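Local coordinates for protein tryptophane-5-halogenase (Microbispora sp. ATCC PTA-5024, PDB 5UAO) that probably uses flavin-adenine dinucleotide to chlorinate a tryptophan of a lanthipeptide precursor at carbon 5 during biosynthesis of NAI-107, at residues R30-I35 against F227-T232; D210-L215 against G339-V344. All blocks are in the same frame, centred on the assembly; numbering follows the deposited sequence.

Contact 1 of 2, residues R30-I35 against F227-T232; sequences RTVGVI and FYVDCT. With FAD (flavin-adenine dinucleotide), chain E.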
loop_
_atom_site.group_PDB
_atom_site.type_symbol
_atom_site.label_atom_id
_atom_site.label_comp_id
_atom_site.label_asym_id
_atom_site.label_seq_id
_atom_site.Cartn_x
_atom_site.Cartn_y
_atom_site.Cartn_z
ATOM N N ARG A 30 -6.726 -11.489 -30.879
ATOM C CA ARG A 30 -7.983 -11.075 -31.466
ATOM C C ARG A 30 -9.207 -11.796 -30.902
ATOM O O ARG A 30 -10.320 -11.284 -30.987
ATOM C CB ARG A 30 -7.939 -11.336 -32.998
ATOM C CG ARG A 30 -6.905 -10.481 -33.762
ATOM C CD ARG A 30 -7.019 -10.668 -35.279
ATOM N NE ARG A 30 -5.872 -10.077 -35.998
ATOM C CZ ARG A 30 -5.629 -8.765 -36.132
ATOM N NH1 ARG A 30 -6.461 -7.851 -35.596
ATOM N NH2 ARG A 30 -4.552 -8.353 -36.821
ATOM N N THR A 31 -9.031 -13.034 -30.441
ATOM C CA THR A 31 -10.145 -13.852 -29.954
ATOM C C THR A 31 -9.846 -14.222 -28.499
ATOM O O THR A 31 -8.742 -14.569 -28.207
ATOM C CB THR A 31 -10.280 -15.164 -30.776
ATOM O OG1 THR A 31 -9.156 -16.040 -30.559
ATOM C CG2 THR A 31 -10.312 -14.814 -32.287
ATOM N N VAL A 32 -10.868 -14.221 -27.637
ATOM C CA VAL A 32 -10.734 -14.685 -26.256
ATOM C C VAL A 32 -11.854 -15.678 -26.006
ATOM O O VAL A 32 -13.011 -15.442 -26.374
ATOM C CB VAL A 32 -10.831 -13.534 -25.239
ATOM C CG1 VAL A 32 -10.811 -14.071 -23.838
ATOM C CG2 VAL A 32 -9.726 -12.497 -25.447
ATOM N N GLY A 33 -11.462 -16.805 -25.464
ATOM C CA GLY A 33 -12.372 -17.884 -25.003
ATOM C C GLY A 33 -12.484 -17.855 -23.464
ATOM O O GLY A 33 -11.529 -18.129 -22.753
ATOM N N VAL A 34 -13.647 -17.478 -22.979
ATOM C CA VAL A 34 -13.985 -17.543 -21.572
ATOM C C VAL A 34 -14.645 -18.901 -21.255
ATOM O O VAL A 34 -15.753 -19.255 -21.750
ATOM C CB VAL A 34 -14.908 -16.388 -21.212
ATOM C CG1 VAL A 34 -15.403 -16.545 -19.753
ATOM C CG2 VAL A 34 -14.192 -15.075 -21.515
ATOM N N ILE A 35 -13.934 -19.711 -20.487
ATOM C CA ILE A 35 -14.345 -21.083 -20.315
ATOM C C ILE A 35 -15.100 -21.251 -19.025
ATOM O O ILE A 35 -14.492 -21.307 -17.940
ATOM C CB ILE A 35 -13.134 -22.016 -20.310
ATOM C CG1 ILE A 35 -12.257 -21.678 -21.517
ATOM C CG2 ILE A 35 -13.624 -23.497 -20.361
ATOM C CD1 ILE A 35 -13.004 -21.589 -22.866
ATOM N N PHE A 227 -6.415 -16.262 -26.413
ATOM C CA PHE A 227 -6.258 -16.200 -24.970
ATOM C C PHE A 227 -7.433 -16.928 -24.329
ATOM O O PHE A 227 -8.548 -16.831 -24.810
ATOM C CB PHE A 227 -6.231 -14.739 -24.471
ATOM C CG PHE A 227 -5.692 -14.588 -23.070
ATOM C CD1 PHE A 227 -4.305 -14.455 -22.839
ATOM C CD2 PHE A 227 -6.541 -14.609 -21.991
ATOM C CE1 PHE A 227 -3.794 -14.313 -21.555
ATOM C CE2 PHE A 227 -6.054 -14.446 -20.690
ATOM C CZ PHE A 227 -4.665 -14.330 -20.470
ATOM N N TYR A 228 -7.186 -17.591 -23.205
ATOM C CA TYR A 228 -8.240 -18.301 -22.476
ATOM C C TYR A 228 -8.425 -17.735 -21.056
ATOM O O TYR A 228 -7.434 -17.569 -20.312
ATOM C CB TYR A 228 -7.848 -19.791 -22.335
ATOM C CG TYR A 228 -7.566 -20.456 -23.667
ATOM C CD1 TYR A 228 -6.341 -20.288 -24.293
ATOM C CD2 TYR A 228 -8.539 -21.191 -24.304
ATOM C CE1 TYR A 228 -6.118 -20.832 -25.521
ATOM C CE2 TYR A 228 -8.316 -21.738 -25.565
ATOM C CZ TYR A 228 -7.135 -21.583 -26.156
ATOM O OH TYR A 228 -6.916 -22.170 -27.438
ATOM N N VAL A 229 -9.668 -17.589 -20.637
ATOM C CA VAL A 229 -9.946 -17.262 -19.226
ATOM C C VAL A 229 -10.522 -18.547 -18.567
ATOM O O VAL A 229 -11.480 -19.154 -19.080
ATOM C CB VAL A 229 -10.903 -16.060 -19.075
ATOM C CG1 VAL A 229 -10.952 -15.589 -17.641
ATOM C CG2 VAL A 229 -10.509 -14.852 -19.924
ATOM N N ASP A 230 -9.881 -19.017 -17.487
ATOM C CA ASP A 230 -10.385 -20.154 -16.780
ATOM C C ASP A 230 -11.420 -19.742 -15.726
ATOM O O ASP A 230 -11.082 -19.200 -14.657
ATOM C CB ASP A 230 -9.255 -20.946 -16.138
ATOM C CG ASP A 230 -9.754 -22.233 -15.534
ATOM O OD1 ASP A 230 -10.979 -22.407 -15.351
ATOM O OD2 ASP A 230 -8.901 -23.102 -15.194
ATOM N N CYS A 231 -12.691 -19.931 -16.078
ATOM C CA CYS A 231 -13.832 -19.719 -15.189
ATOM C C CYS A 231 -14.526 -21.069 -14.936
ATOM O O CYS A 231 -15.764 -21.144 -14.821
ATOM C CB CYS A 231 -14.777 -18.628 -15.773
ATOM S SG CYS A 231 -13.945 -17.041 -16.126
ATOM N N THR A 232 -13.737 -22.142 -14.753
ATOM C CA THR A 232 -14.355 -23.454 -14.643
ATOM C C THR A 232 -14.745 -23.837 -13.253
ATOM O O THR A 232 -15.165 -24.973 -13.058
ATOM C CB THR A 232 -13.491 -24.594 -15.259
ATOM O OG1 THR A 232 -12.240 -24.678 -14.595
ATOM C CG2 THR A 232 -13.262 -24.331 -16.723
HETATM P PA FAD E . -19.178 -21.844 -11.072
HETATM O O1A FAD E . -20.434 -21.062 -10.690
HETATM O O2A FAD E . -18.785 -23.166 -10.383
HETATM O O5B FAD E . -19.120 -22.023 -12.669
HETATM C C5B FAD E . -18.280 -22.923 -13.363
HETATM C C4B FAD E . -18.712 -22.913 -14.818
HETATM O O4B FAD E . -17.655 -23.658 -15.429
HETATM C C3B FAD E . -20.035 -23.616 -15.186
HETATM O O3B FAD E . -20.829 -22.861 -16.233
HETATM C C2B FAD E . -19.579 -24.968 -15.744
HETATM O O2B FAD E . -20.503 -25.603 -16.717
HETATM C C1B FAD E . -18.241 -24.567 -16.367
HETATM N N9A FAD E . -17.373 -25.747 -16.594
HETATM C C8A FAD E . -16.737 -26.490 -15.640
HETATM N N7A FAD E . -16.017 -27.477 -16.243
HETATM C C5A FAD E . -16.227 -27.362 -17.578
HETATM C C6A FAD E . -15.813 -28.128 -18.747
HETATM N N6A FAD E . -14.995 -29.212 -18.591
HETATM N N1A FAD E . -16.215 -27.695 -19.933
HETATM C C2A FAD E . -16.996 -26.610 -20.100
HETATM N N3A FAD E . -17.428 -25.888 -19.065
HETATM C C4A FAD E . -17.076 -26.227 -17.811
HETATM N N1 FAD E . -19.618 -14.748 -3.392
HETATM C C2 FAD E . -20.134 -13.513 -3.073
HETATM O O2 FAD E . -19.723 -12.467 -3.671
HETATM N N3 FAD E . -21.103 -13.374 -2.128
HETATM C C4 FAD E . -21.625 -14.413 -1.446
HETATM O O4 FAD E . -22.514 -14.174 -0.570
HETATM C C4X FAD E . -21.100 -15.784 -1.761
HETATM N N5 FAD E . -21.496 -16.907 -1.099
HETATM C C5X FAD E . -21.008 -18.135 -1.395
HETATM C C6 FAD E . -21.459 -19.237 -0.679
HETATM C C7 FAD E . -20.961 -20.504 -0.926
HETATM C C7M FAD E . -21.442 -21.721 -0.193
HETATM C C8 FAD E . -19.985 -20.702 -1.995
HETATM C C8M FAD E . -19.460 -22.098 -2.262
HETATM C C9 FAD E . -19.526 -19.605 -2.703
HETATM C C9A FAD E . -19.967 -18.304 -2.452
HETATM N N10 FAD E . -19.477 -17.158 -3.172
HETATM C C10 FAD E . -20.037 -15.892 -2.808
HETATM C "C1'" FAD E . -18.520 -17.172 -4.320
HETATM C "C2'" FAD E . -19.483 -16.977 -5.587
HETATM O "O2'" FAD E . -20.443 -18.006 -5.382
HETATM C "C3'" FAD E . -19.323 -17.330 -7.109
HETATM O "O3'" FAD E . -20.493 -17.432 -8.003
HETATM C "C4'" FAD E . -19.083 -18.808 -7.216
HETATM O "O4'" FAD E . -18.921 -19.409 -5.896
HETATM C "C5'" FAD E . -17.977 -18.961 -8.260
HETATM O "O5'" FAD E . -18.467 -18.667 -9.537
HETATM P P FAD E . -17.634 -19.406 -10.736
HETATM O O1P FAD E . -16.191 -19.278 -10.498
HETATM O O2P FAD E . -18.222 -18.728 -11.968
HETATM O O3P FAD E . -17.841 -20.967 -10.724
#
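Two neighbouring parallel strands of the Rossmann-type FAD-binding fold pair here, Gly33 and Val34 meeting Val229, and their C-terminal ends open onto the adenosine half of the cofactor. The axes of the two short strand segments, 31-35 and 227-230, approach to 4.7 Å, 18° apart in direction. The pairing is a ladder: Gly33 N donates to Phe227 O at 3.0 Å, Val229 N to Gly33 O, and Ile35 N to Val229 O, all nearly straight. The last bond falls just past the end of strand 227-230: Cys231 N reaches Ile35 O at 2.9 Å, with a bent N-H (134°). Val34 and Val229 run alongside each other on the same face, their CG2 methyls 4.0 Å apart, while Val34 CG1 touches Cys231 SG at 3.9 Å; helix 39-51 covers this face. Its preceding glycine-rich turn, consistent with a GxGxxG motif, gives Gly37 N to FAD. Beyond the ladder, Asp230 OD1 grips Thr232 twice, through its backbone N in an Asx turn and through OG1 at 2.7 Å. OG1 sits between the backbone N and carbonyl carbon of Thr232 (chi1 61°), which aims the hydroxyl at the carboxylate and leaves CG2 against Ile35 CG2, 3.7 Å away. Leu237 N also bonds to OG1, and Leu239 N to Asp230 OD2, tying the turn to the following helix. An alanine in place of Thr232 would lose both the hydroxyl and the methyl, and is likely to deprive Asp230 OD1 of one of its two bonds and Leu237 N of its acceptor, with a gap beside Ile35. Thr232 CB faces the adenine, and its carbonyl O lies 3.4 Å from FAD C8A.

Contact 2 of 2, residues D210-L215 against G339-V344; sequences DHVGGL and GNVMAV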
loop_
_atom_site.group_PDB
_atom_site.type_symbol
_atom_site.label_atom_id
_atom_site.label_comp_id
_atom_site.label_asym_id
_atom_site.label_seq_id
_atom_site.Cartn_x
_atom_site.Cartn_y
_atom_site.Cartn_z
ATOM N N ASP A 210 3.747 -23.377 -21.051
ATOM C CA ASP A 210 2.893 -22.290 -20.602
ATOM C C ASP A 210 1.940 -21.749 -21.654
ATOM O O ASP A 210 1.549 -20.571 -21.569
ATOM C CB ASP A 210 3.802 -21.135 -20.157
ATOM C CG ASP A 210 4.606 -21.466 -18.899
ATOM O OD1 ASP A 210 4.351 -22.510 -18.231
ATOM O OD2 ASP A 210 5.450 -20.613 -18.549
ATOM N N HIS A 211 1.568 -22.575 -22.646
ATOM C CA HIS A 211 0.777 -22.110 -23.787
ATOM C C HIS A 211 -0.289 -23.187 -24.145
ATOM O O HIS A 211 0.077 -24.340 -24.462
ATOM C CB HIS A 211 1.668 -21.809 -24.989
ATOM C CG HIS A 211 0.919 -21.183 -26.139
ATOM N ND1 HIS A 211 0.659 -19.832 -26.209
ATOM C CD2 HIS A 211 0.341 -21.730 -27.237
ATOM C CE1 HIS A 211 -0.055 -19.578 -27.303
ATOM N NE2 HIS A 211 -0.285 -20.720 -27.928
ATOM N N VAL A 212 -1.581 -22.817 -24.049
ATOM C CA VAL A 212 -2.673 -23.684 -24.391
ATOM C C VAL A 212 -2.796 -23.538 -25.884
ATOM O O VAL A 212 -2.943 -22.419 -26.368
ATOM C CB VAL A 212 -3.999 -23.317 -23.648
ATOM C CG1 VAL A 212 -5.191 -24.096 -24.212
ATOM C CG2 VAL A 212 -3.841 -23.586 -22.127
ATOM N N GLY A 213 -2.761 -24.670 -26.607
ATOM C CA GLY A 213 -2.948 -24.683 -28.058
ATOM C C GLY A 213 -4.398 -24.832 -28.467
ATOM O O GLY A 213 -4.791 -24.391 -29.539
ATOM N N GLY A 214 -5.199 -25.465 -27.622
ATOM C CA GLY A 214 -6.571 -25.681 -27.951
ATOM C C GLY A 214 -7.340 -26.487 -26.954
ATOM O O GLY A 214 -6.795 -27.027 -26.024
ATOM N N LEU A 215 -8.635 -26.562 -27.140
ATOM C CA LEU A 215 -9.492 -27.365 -26.258
ATOM C C LEU A 215 -10.227 -28.440 -27.086
ATOM O O LEU A 215 -10.786 -28.130 -28.119
ATOM C CB LEU A 215 -10.511 -26.482 -25.566
ATOM C CG LEU A 215 -10.019 -25.156 -24.962
ATOM C CD1 LEU A 215 -11.207 -24.349 -24.581
ATOM C CD2 LEU A 215 -9.264 -25.549 -23.730
ATOM N N GLY A 339 1.093 -17.686 -18.933
ATOM C CA GLY A 339 1.075 -17.671 -20.406
ATOM C C GLY A 339 -0.228 -17.082 -20.904
ATOM O O GLY A 339 -0.564 -15.957 -20.611
ATOM N N ASN A 340 -0.983 -17.876 -21.667
ATOM C CA ASN A 340 -2.199 -17.404 -22.286
ATOM C C ASN A 340 -3.443 -17.867 -21.547
ATOM O O ASN A 340 -4.517 -17.971 -22.145
ATOM C CB ASN A 340 -2.225 -17.828 -23.787
ATOM C CG ASN A 340 -2.318 -19.326 -24.017
ATOM O OD1 ASN A 340 -2.029 -20.150 -23.179
ATOM N ND2 ASN A 340 -2.736 -19.687 -25.215
ATOM N N VAL A 341 -3.288 -18.114 -20.240
ATOM C CA VAL A 341 -4.407 -18.473 -19.390
ATOM C C VAL A 341 -4.449 -17.559 -18.182
ATOM O O VAL A 341 -3.434 -17.402 -17.518
ATOM C CB VAL A 341 -4.224 -19.916 -18.906
ATOM C CG1 VAL A 341 -5.284 -20.249 -17.887
ATOM C CG2 VAL A 341 -4.299 -20.870 -20.092
ATOM N N MET A 342 -5.592 -16.939 -17.934
ATOM C CA MET A 342 -5.845 -16.335 -16.614
ATOM C C MET A 342 -7.076 -16.974 -15.974
ATOM O O MET A 342 -8.063 -17.200 -16.617
ATOM C CB MET A 342 -6.026 -14.841 -16.698
ATOM C CG MET A 342 -6.405 -14.347 -15.268
ATOM S SD MET A 342 -5.820 -12.747 -14.987
ATOM C CE MET A 342 -6.529 -12.273 -13.388
ATOM N N ALA A 343 -7.007 -17.259 -14.689
ATOM C CA ALA A 343 -8.155 -17.767 -13.963
ATOM C C ALA A 343 -8.912 -16.676 -13.171
ATOM O O ALA A 343 -8.314 -15.778 -12.524
ATOM C CB ALA A 343 -7.728 -18.880 -13.026
ATOM N N VAL A 344 -10.230 -16.775 -13.233
ATOM C CA VAL A 344 -11.122 -15.846 -12.549
ATOM C C VAL A 344 -12.162 -16.633 -11.840
ATOM O O VAL A 344 -12.802 -17.534 -12.435
ATOM C CB VAL A 344 -11.827 -14.840 -13.539
ATOM C CG1 VAL A 344 -12.814 -13.936 -12.808
ATOM C CG2 VAL A 344 -10.804 -14.003 -14.353
#
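Asn340 plugs its side-chain amide into the backbone of Val212, imitating one more peptide group beside strand 211-217. Its OD1 takes the N-H of Val212 at 2.8 Å, almost straight at 175°, and its ND2 donates to Val212 O at 3.0 Å; both bonds lie in the carbonyl planes and use lone pairs. Having CG between the backbone N and carbonyl carbon of Asn340 (chi1 66°) swings the amide across to this edge. The His211 ring stacks on the same amide, planes 15° apart. The tight part is between the two valines: Val212 CG2 presses on Val341 CG2 at 3.4 Å, shorter than a usual carbon contact, with Tyr228, Val204 and Leu206 also around Val212. The partly exposed side, at Asp210 and Gly339, has no conventional hydrogen bond across the segments. The backbones still come close, Asp210 O meeting Gly339 CA at 3.2 Å in a straight CA-H...O contact where any CB on Gly339 would collide with that oxygen; the Asp210 carboxylate turns instead to a salt bridge with Arg338. Strand 211-217 runs antiparallel with 195-208 and 222-223, consistent with the beta-meander of glutathione-reductase-type flavoproteins, and is thus linked to the loop entering strand 341-343. With both amide atoms bonded to one residue, Asn340 can neither flip nor rotate without giving up a bond, so the buried N-H and C=O of Val212 are satisfied by a side chain fixed in orientation.

In the fold
Contacts 1 and 2 belong to one mixed sheet, and their centres lie 8 Å apart. Strand 227-230 is shared ground: against 31-35 on one edge, it pairs on the other with 341-343, where Tyr228 N is probably hydrogen-bonded to Asn340 O at 2.9 Å and Asp230 N to Met342 O at 2.7 Å. Val212 and Leu215 touch the Tyr228 side chain and Leu215 also Ile35, so strand 211-217, which brings Val212 into contact 2, also helps cover the face of contact 1 that carries Tyr228 and Ile35. Cys231 and Thr232 of contact 1 line the FAD pocket directly, whereas the Val212 side chain of contact 2 stays about 12 Å from the cofactor.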